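PDB 3EXR: RmpD (Hexulose-6-phosphate synthase) from Streptococcus mutans, which belongs to the OMPDC/HUMPS family of enzymes and folds as a closed (beta/alpha)8 TIM barrel, present as two copies in the assembly. Local coordinates for residues S15-A20 with L42-E47; V51-F56 with G82-T87; D180-F185 with F191-G196. All blocks are in the same frame, centred on the assembly; numbering follows the deposited sequence.

Interaction 1 (S15-A20 with L42-E47)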
# COMPACT_ATOMS: atom_id res chain seq x y z
N SER A 15 -10.89 -5.53 -9.47
CA SER A 15 -10.73 -6.51 -8.41
C SER A 15 -10.45 -7.95 -8.90
O SER A 15 -10.39 -8.87 -8.09
CB SER A 15 -11.96 -6.47 -7.49
OG SER A 15 -12.00 -5.28 -6.74
N ASN A 16 -10.29 -8.11 -10.21
CA ASN A 16 -9.97 -9.40 -10.79
C ASN A 16 -9.11 -9.24 -12.05
O ASN A 16 -8.97 -8.15 -12.62
CB ASN A 16 -11.25 -10.21 -11.02
CG ASN A 16 -12.25 -9.50 -11.90
OD1 ASN A 16 -11.88 -8.81 -12.84
ND2 ASN A 16 -13.53 -9.65 -11.58
N LEU A 17 -8.47 -10.33 -12.41
CA LEU A 17 -7.50 -10.37 -13.49
C LEU A 17 -8.17 -10.06 -14.82
O LEU A 17 -7.67 -9.23 -15.60
CB LEU A 17 -6.84 -11.74 -13.52
CG LEU A 17 -5.75 -11.86 -14.56
CD1 LEU A 17 -4.58 -10.91 -14.23
CD2 LEU A 17 -5.30 -13.29 -14.73
N LYS A 18 -9.33 -10.67 -15.07
CA LYS A 18 -10.02 -10.48 -16.34
C LYS A 18 -10.39 -9.01 -16.57
O LYS A 18 -10.25 -8.51 -17.68
CB LYS A 18 -11.25 -11.40 -16.45
CG LYS A 18 -12.42 -11.00 -15.56
CD LYS A 18 -13.53 -12.04 -15.62
CE LYS A 18 -14.79 -11.57 -14.90
NZ LYS A 18 -15.84 -12.64 -14.95
N GLY A 19 -10.80 -8.30 -15.53
CA GLY A 19 -11.21 -6.90 -15.74
C GLY A 19 -10.04 -6.01 -16.14
O GLY A 19 -10.16 -5.13 -17.02
N ALA A 20 -8.89 -6.24 -15.49
CA ALA A 20 -7.66 -5.49 -15.82
C ALA A 20 -7.19 -5.77 -17.23
O ALA A 20 -6.87 -4.86 -18.00
CB ALA A 20 -6.53 -5.83 -14.84
N LEU A 42 -3.16 -6.22 -5.27
CA LEU A 42 -3.46 -6.94 -4.02
C LEU A 42 -4.38 -8.12 -4.24
O LEU A 42 -4.37 -9.05 -3.43
CB LEU A 42 -4.06 -6.00 -2.96
CG LEU A 42 -3.12 -4.92 -2.43
CD1 LEU A 42 -3.90 -3.85 -1.70
CD2 LEU A 42 -2.04 -5.53 -1.57
N GLN A 43 -5.20 -8.07 -5.30
CA GLN A 43 -6.05 -9.21 -5.66
C GLN A 43 -5.34 -10.31 -6.45
O GLN A 43 -5.57 -11.48 -6.20
CB GLN A 43 -7.27 -8.76 -6.46
CG GLN A 43 -8.37 -8.17 -5.65
CD GLN A 43 -9.04 -9.18 -4.74
OE1 GLN A 43 -8.54 -9.47 -3.66
NE2 GLN A 43 -10.19 -9.68 -5.17
N VAL A 44 -4.51 -9.93 -7.43
CA VAL A 44 -4.02 -10.90 -8.41
C VAL A 44 -2.53 -11.14 -8.38
O VAL A 44 -2.08 -12.11 -8.97
CB VAL A 44 -4.47 -10.57 -9.82
CG1 VAL A 44 -5.97 -10.27 -9.84
CG2 VAL A 44 -3.68 -9.41 -10.37
N GLY A 45 -1.77 -10.29 -7.70
CA GLY A 45 -0.32 -10.43 -7.61
C GLY A 45 0.35 -9.85 -8.84
O GLY A 45 -0.31 -9.24 -9.69
N SER A 46 1.65 -10.10 -8.96
CA SER A 46 2.50 -9.36 -9.88
C SER A 46 2.56 -9.97 -11.27
O SER A 46 3.11 -9.36 -12.18
CB SER A 46 3.90 -9.22 -9.28
OG SER A 46 4.53 -10.49 -9.14
N GLU A 47 2.00 -11.15 -11.46
CA GLU A 47 2.04 -11.76 -12.79
C GLU A 47 1.34 -10.83 -13.82
O GLU A 47 1.73 -10.76 -14.96
CB GLU A 47 1.52 -13.19 -12.82
CG GLU A 47 1.69 -13.84 -14.19
CD GLU A 47 1.34 -15.32 -14.25
OE1 GLU A 47 0.50 -15.80 -13.46
OE2 GLU A 47 1.90 -15.99 -15.14

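Interaction 2 (V51-F56 with G82-T87)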
# COMPACT_ATOMS: atom_id res chain seq x y z
N VAL A 51 2.15 -9.93 -17.81
CA VAL A 51 1.17 -10.08 -18.88
C VAL A 51 1.05 -8.76 -19.64
O VAL A 51 1.02 -8.77 -20.86
CB VAL A 51 -0.20 -10.53 -18.33
CG1 VAL A 51 -1.29 -10.46 -19.39
CG2 VAL A 51 -0.10 -11.96 -17.74
N LEU A 52 1.01 -7.66 -18.91
CA LEU A 52 0.89 -6.35 -19.55
C LEU A 52 2.12 -6.05 -20.39
O LEU A 52 2.00 -5.51 -21.48
CB LEU A 52 0.65 -5.24 -18.55
CG LEU A 52 -0.68 -5.31 -17.82
CD1 LEU A 52 -0.73 -4.31 -16.68
CD2 LEU A 52 -1.85 -5.06 -18.79
N ARG A 53 3.30 -6.41 -19.89
CA ARG A 53 4.55 -6.21 -20.63
C ARG A 53 4.57 -7.01 -21.92
O ARG A 53 5.02 -6.51 -22.94
CB ARG A 53 5.75 -6.52 -19.75
CG ARG A 53 7.11 -6.47 -20.45
CD ARG A 53 7.39 -5.20 -21.20
NE ARG A 53 7.67 -4.14 -20.24
CZ ARG A 53 7.38 -2.86 -20.39
NH1 ARG A 53 6.73 -2.45 -21.46
NH2 ARG A 53 7.69 -2.01 -19.43
N SER A 54 4.05 -8.22 -21.88
CA SER A 54 3.96 -9.08 -23.05
C SER A 54 2.99 -8.48 -24.11
O SER A 54 3.27 -8.47 -25.31
CB SER A 54 3.49 -10.46 -22.59
OG SER A 54 3.44 -11.36 -23.67
N LEU A 55 1.84 -8.00 -23.65
CA LEU A 55 0.89 -7.39 -24.56
C LEU A 55 1.40 -6.08 -25.15
O LEU A 55 1.03 -5.74 -26.29
CB LEU A 55 -0.43 -7.12 -23.82
CG LEU A 55 -1.26 -8.37 -23.46
CD1 LEU A 55 -2.33 -8.03 -22.42
CD2 LEU A 55 -1.89 -8.89 -24.73
N PHE A 56 2.20 -5.34 -24.36
CA PHE A 56 2.64 -3.97 -24.70
C PHE A 56 4.15 -3.78 -24.48
O PHE A 56 4.59 -3.18 -23.48
CB PHE A 56 1.80 -2.99 -23.89
CG PHE A 56 0.33 -3.10 -24.17
CD1 PHE A 56 -0.22 -2.63 -25.36
CD2 PHE A 56 -0.53 -3.69 -23.24
CE1 PHE A 56 -1.58 -2.77 -25.62
CE2 PHE A 56 -1.87 -3.81 -23.51
CZ PHE A 56 -2.40 -3.34 -24.68
N GLY A 82 8.76 -6.76 -15.29
CA GLY A 82 8.79 -5.79 -16.40
C GLY A 82 8.30 -4.36 -16.12
O GLY A 82 8.19 -3.57 -17.06
N ALA A 83 8.02 -4.00 -14.86
CA ALA A 83 7.62 -2.63 -14.57
C ALA A 83 8.69 -1.60 -14.90
O ALA A 83 9.90 -1.83 -14.70
CB ALA A 83 7.21 -2.47 -13.10
N ASP A 84 8.22 -0.43 -15.34
CA ASP A 84 9.09 0.75 -15.47
C ASP A 84 9.06 1.65 -14.24
O ASP A 84 10.11 2.04 -13.71
CB ASP A 84 8.67 1.55 -16.70
CG ASP A 84 8.89 0.78 -18.00
OD1 ASP A 84 10.01 0.24 -18.23
OD2 ASP A 84 7.95 0.73 -18.82
N TRP A 85 7.85 1.96 -13.79
CA TRP A 85 7.63 2.85 -12.66
C TRP A 85 6.94 2.08 -11.57
O TRP A 85 6.11 1.23 -11.85
CB TRP A 85 6.75 4.03 -13.03
CG TRP A 85 7.32 4.89 -14.12
CD1 TRP A 85 8.61 4.91 -14.56
CD2 TRP A 85 6.61 5.84 -14.93
NE1 TRP A 85 8.75 5.82 -15.58
CE2 TRP A 85 7.54 6.41 -15.82
CE3 TRP A 85 5.28 6.27 -14.98
CZ2 TRP A 85 7.19 7.38 -16.76
CZ3 TRP A 85 4.91 7.24 -15.93
CH2 TRP A 85 5.87 7.77 -16.81
N MET A 86 7.31 2.36 -10.32
CA MET A 86 6.59 1.83 -9.17
C MET A 86 6.23 2.97 -8.22
O MET A 86 7.04 3.90 -8.00
CB MET A 86 7.43 0.80 -8.42
CG MET A 86 6.63 0.05 -7.38
SD MET A 86 7.55 -1.08 -6.34
CE MET A 86 8.35 0.01 -5.15
N THR A 87 5.05 2.90 -7.62
CA THR A 87 4.68 3.86 -6.60
C THR A 87 5.15 3.46 -5.19
O THR A 87 5.09 2.29 -4.78
CB THR A 87 3.16 4.14 -6.57
OG1 THR A 87 2.43 2.94 -6.32
CG2 THR A 87 2.66 4.71 -7.93

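Interaction 3 (D180-F185 with F191-G196)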
# COMPACT_ATOMS: atom_id res chain seq x y z
N ASP A 180 -13.36 17.20 -21.75
CA ASP A 180 -13.85 18.55 -21.52
C ASP A 180 -13.15 19.30 -20.38
O ASP A 180 -13.12 20.53 -20.38
CB ASP A 180 -15.37 18.54 -21.32
CG ASP A 180 -16.12 17.93 -22.50
OD1 ASP A 180 -15.70 18.16 -23.65
OD2 ASP A 180 -17.12 17.20 -22.33
N THR A 181 -12.55 18.59 -19.42
CA THR A 181 -11.87 19.29 -18.29
C THR A 181 -10.37 19.47 -18.42
O THR A 181 -9.74 20.06 -17.53
CB THR A 181 -12.15 18.63 -16.92
OG1 THR A 181 -11.39 17.42 -16.77
CG2 THR A 181 -13.62 18.30 -16.75
N LEU A 182 -9.77 18.96 -19.47
CA LEU A 182 -8.36 19.18 -19.65
C LEU A 182 -8.05 20.68 -19.71
O LEU A 182 -7.09 21.11 -19.12
CB LEU A 182 -7.82 18.46 -20.88
CG LEU A 182 -7.66 16.95 -20.73
CD1 LEU A 182 -7.52 16.33 -22.09
CD2 LEU A 182 -6.44 16.61 -19.84
N LYS A 183 -8.90 21.46 -20.38
CA LYS A 183 -8.67 22.91 -20.50
C LYS A 183 -8.46 23.63 -19.15
O LYS A 183 -7.81 24.66 -19.10
CB LYS A 183 -9.77 23.58 -21.36
CG LYS A 183 -11.16 23.63 -20.76
CD LYS A 183 -12.13 24.40 -21.66
CE LYS A 183 -12.42 23.67 -22.97
NZ LYS A 183 -12.98 22.30 -22.81
N LEU A 184 -8.98 23.07 -18.05
CA LEU A 184 -8.71 23.61 -16.70
C LEU A 184 -7.22 23.74 -16.40
O LEU A 184 -6.80 24.59 -15.62
CB LEU A 184 -9.26 22.67 -15.61
CG LEU A 184 -10.73 22.31 -15.65
CD1 LEU A 184 -11.04 21.27 -14.55
CD2 LEU A 184 -11.54 23.56 -15.51
N PHE A 185 -6.45 22.84 -16.99
CA PHE A 185 -5.03 22.72 -16.74
C PHE A 185 -4.17 23.53 -17.70
O PHE A 185 -2.95 23.41 -17.68
CB PHE A 185 -4.62 21.26 -16.82
CG PHE A 185 -5.16 20.42 -15.67
CD1 PHE A 185 -4.48 20.34 -14.47
CD2 PHE A 185 -6.35 19.71 -15.82
CE1 PHE A 185 -4.98 19.53 -13.42
CE2 PHE A 185 -6.85 18.93 -14.79
CZ PHE A 185 -6.18 18.85 -13.59
N PHE A 191 2.81 16.37 -16.17
CA PHE A 191 3.64 15.33 -16.80
C PHE A 191 2.79 14.21 -17.39
O PHE A 191 3.04 13.76 -18.50
CB PHE A 191 4.65 14.78 -15.78
CG PHE A 191 5.40 13.55 -16.25
CD1 PHE A 191 6.29 13.62 -17.32
CD2 PHE A 191 5.24 12.33 -15.60
CE1 PHE A 191 6.98 12.51 -17.75
CE2 PHE A 191 5.95 11.21 -16.03
CZ PHE A 191 6.82 11.31 -17.10
N THR A 192 1.80 13.76 -16.62
CA THR A 192 0.90 12.70 -16.99
C THR A 192 -0.49 12.93 -16.44
O THR A 192 -0.63 13.33 -15.28
CB THR A 192 1.41 11.34 -16.44
OG1 THR A 192 2.68 11.02 -17.01
CG2 THR A 192 0.44 10.20 -16.81
N PHE A 193 -1.50 12.67 -17.27
CA PHE A 193 -2.91 12.64 -16.83
C PHE A 193 -3.31 11.16 -16.67
O PHE A 193 -3.20 10.39 -17.62
CB PHE A 193 -3.82 13.31 -17.85
CG PHE A 193 -3.65 14.82 -17.88
CD1 PHE A 193 -4.29 15.62 -16.94
CD2 PHE A 193 -2.84 15.42 -18.83
CE1 PHE A 193 -4.12 17.02 -16.96
CE2 PHE A 193 -2.68 16.80 -18.85
CZ PHE A 193 -3.31 17.59 -17.92
N ILE A 194 -3.78 10.77 -15.47
CA ILE A 194 -4.13 9.36 -15.20
C ILE A 194 -5.65 9.24 -15.23
O ILE A 194 -6.33 9.76 -14.35
CB ILE A 194 -3.63 8.90 -13.83
CG1 ILE A 194 -2.12 9.09 -13.68
CG2 ILE A 194 -4.04 7.44 -13.61
CD1 ILE A 194 -1.63 8.85 -12.25
N ALA A 195 -6.17 8.57 -16.26
CA ALA A 195 -7.58 8.30 -16.39
C ALA A 195 -7.82 6.85 -16.01
O ALA A 195 -6.87 6.06 -15.91
CB ALA A 195 -8.05 8.56 -17.82
N GLY A 196 -9.07 6.50 -15.76
CA GLY A 196 -9.45 5.15 -15.40
C GLY A 196 -10.77 4.75 -16.05
O GLY A 196 -10.85 4.62 -17.28

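Interaction 1 (S15-A20 with L42-E47)
Gln43 has its CG anti to its own carbonyl carbon and its chain bends at chi2 (-67°), which folds the side chain back over Ser15 and brings its amide NH2 onto the Ser15 carbonyl. Val44 turns with CG1 likewise anti to its carbonyl carbon (chi1 -48°), so that this one methyl is the branch that faces the backbone at Leu17. The Gln43 NE2 to Ser15 O bond measures 3.0 Å and is moderately straight, 154° at the hydrogen. It lies in the carbonyl plane of Ser15 and in the amide plane of Gln43, so the two flat groups are well turned for the bond. The fold of the chain also lays Gln43 CG close beside the same oxygen, 3.2 Å from Ser15 O. The other end of the amide is held too: Gln43 OE1 bonds to Ser46 of the second subunit, while Ser15 OG bonds to Asn77 of the second subunit. Next along, Val44 CG1 sits 3.6 Å from Leu17 N and 4.1 Å from Leu17 CB, packing against the first turn of helix 17-27. That turn is capped by Asn16, whose OD1 accepts from Gly19 N at 2.9 Å. The arrangement joins the N-capped start of the helix following the first barrel strand to the C-terminal end of helix 38-44, which follows the second strand, 33-36, of the TIM barrel, at the dimer interface.

Interaction 2 (V51-F56 with G82-T87)
Arg53, on helix 47-55, reaches across to Gly82 and Asp84, where the chain leaves a helix through a Schellman motif and enters strand 85-89 of the TIM barrel. The charged part is a salt bridge, Arg53 NH2 to Asp84 OD2 at 2.8 Å. The oxygen lies in the guanidinium plane, but the donor comes to it from well above the carboxylate plane, the two planes standing 52° apart. Asp84 OD2 is shared with Lys111 and with the backbone N of Ile61, and OD1 takes a bond from Asn108, so the carboxylate is gripped from several directions, which would probably stabilise its negative charge. Hydrogen bonds to backbone make up the rest. Gly82 O is held side-on by two nitrogens of one guanidinium: NH2 of Arg53 stands 2.9 Å from it, nearly in line with the carbonyl (172°), and NE of Arg53 is longer at 3.3 Å. Bends at chi2 and chi3 curl the arginine round to present this edge. NH1 faces the chain that leaves the helix, bonding to Lys59 O and, weakly, to Phe56 O, so all three nitrogens have acceptors and the group's rotation is fixed. The approach is close because Gly82 has no side chain: its CA lies 4.4 Å from Arg53 CG.

Interaction 3 (D180-F185 with F191-G196)
Phe193 gives the most surface to this contact, its ring receiving Leu182 over one face and presenting an edge to Phe185. With CG anti to the carbonyl carbon (chi1 -72°), the ring projects outward from strand 192-195 toward residues 182 and 185. Leu182 uses a single methyl. Its CD2 stands 3.6 Å from the centroid of the Phe193 ring and only 5° off the ring normal, a nearly centred CH-pi contact, and all six ring carbons of Phe193 lie at similar distances from it. Leu182 also touches Phe212 and Glu215 of helix 205-220, so its side chain sits between that helix and the strand.

In a (beta/alpha)8 barrel the connection between the seventh and eighth strands normally runs through an outer helix; here a 3-10 segment that includes residues 183-185 lies in this connection, and Leu182 and Phe185 pack the connection against Phe193 of strand 192-195, the last of the barrel.

Phe185 meets Phe193 as a T-shaped pair. The edge of Phe193 points at the face of Phe185, with centroids 5.2 Å apart and planes at 75°. CE1 of Phe193 leads, 3.7 Å from Phe185 CD2, and lies toward the rim of the Phe185 ring instead of over its centre. Phe193 CZ adds a contact of 4.0 Å with the Phe185 CB. The turn is braced from within: Phe185 N donates to Leu182 O at 2.8 Å, and that same oxygen lies in plane at the edge of the Phe185 ring. Trp153 makes a further edge-to-face pair with Phe185, while the side chain of Phe193 also meets Trp220 and Phe212 of helix 205-220 and Val173 of strand 170-174.

From the N terminus, interaction 1 closes a loop holding most of helix 17-27, strand 33-36 and most of helix 38-44, joining the start of the first helix to the end of the second. Interaction 2 opens on 47-55, the helix right after 38-44, and closes at 82-87 after strand 60-67 and helix 71-79, tying helix 47-55 to the lead-in of strand 85-89. Interaction 3, the shortest loop with five residues between its segments, joins the last strand-to-strand connection to strand 192-195. All three run in series, neither nested nor crossed. Interactions 2 and 3 sit on opposite sides of the chain's centre, yet meet across the barrel, where Trp85 CH2 comes 3.5 Å from Phe191 CE2.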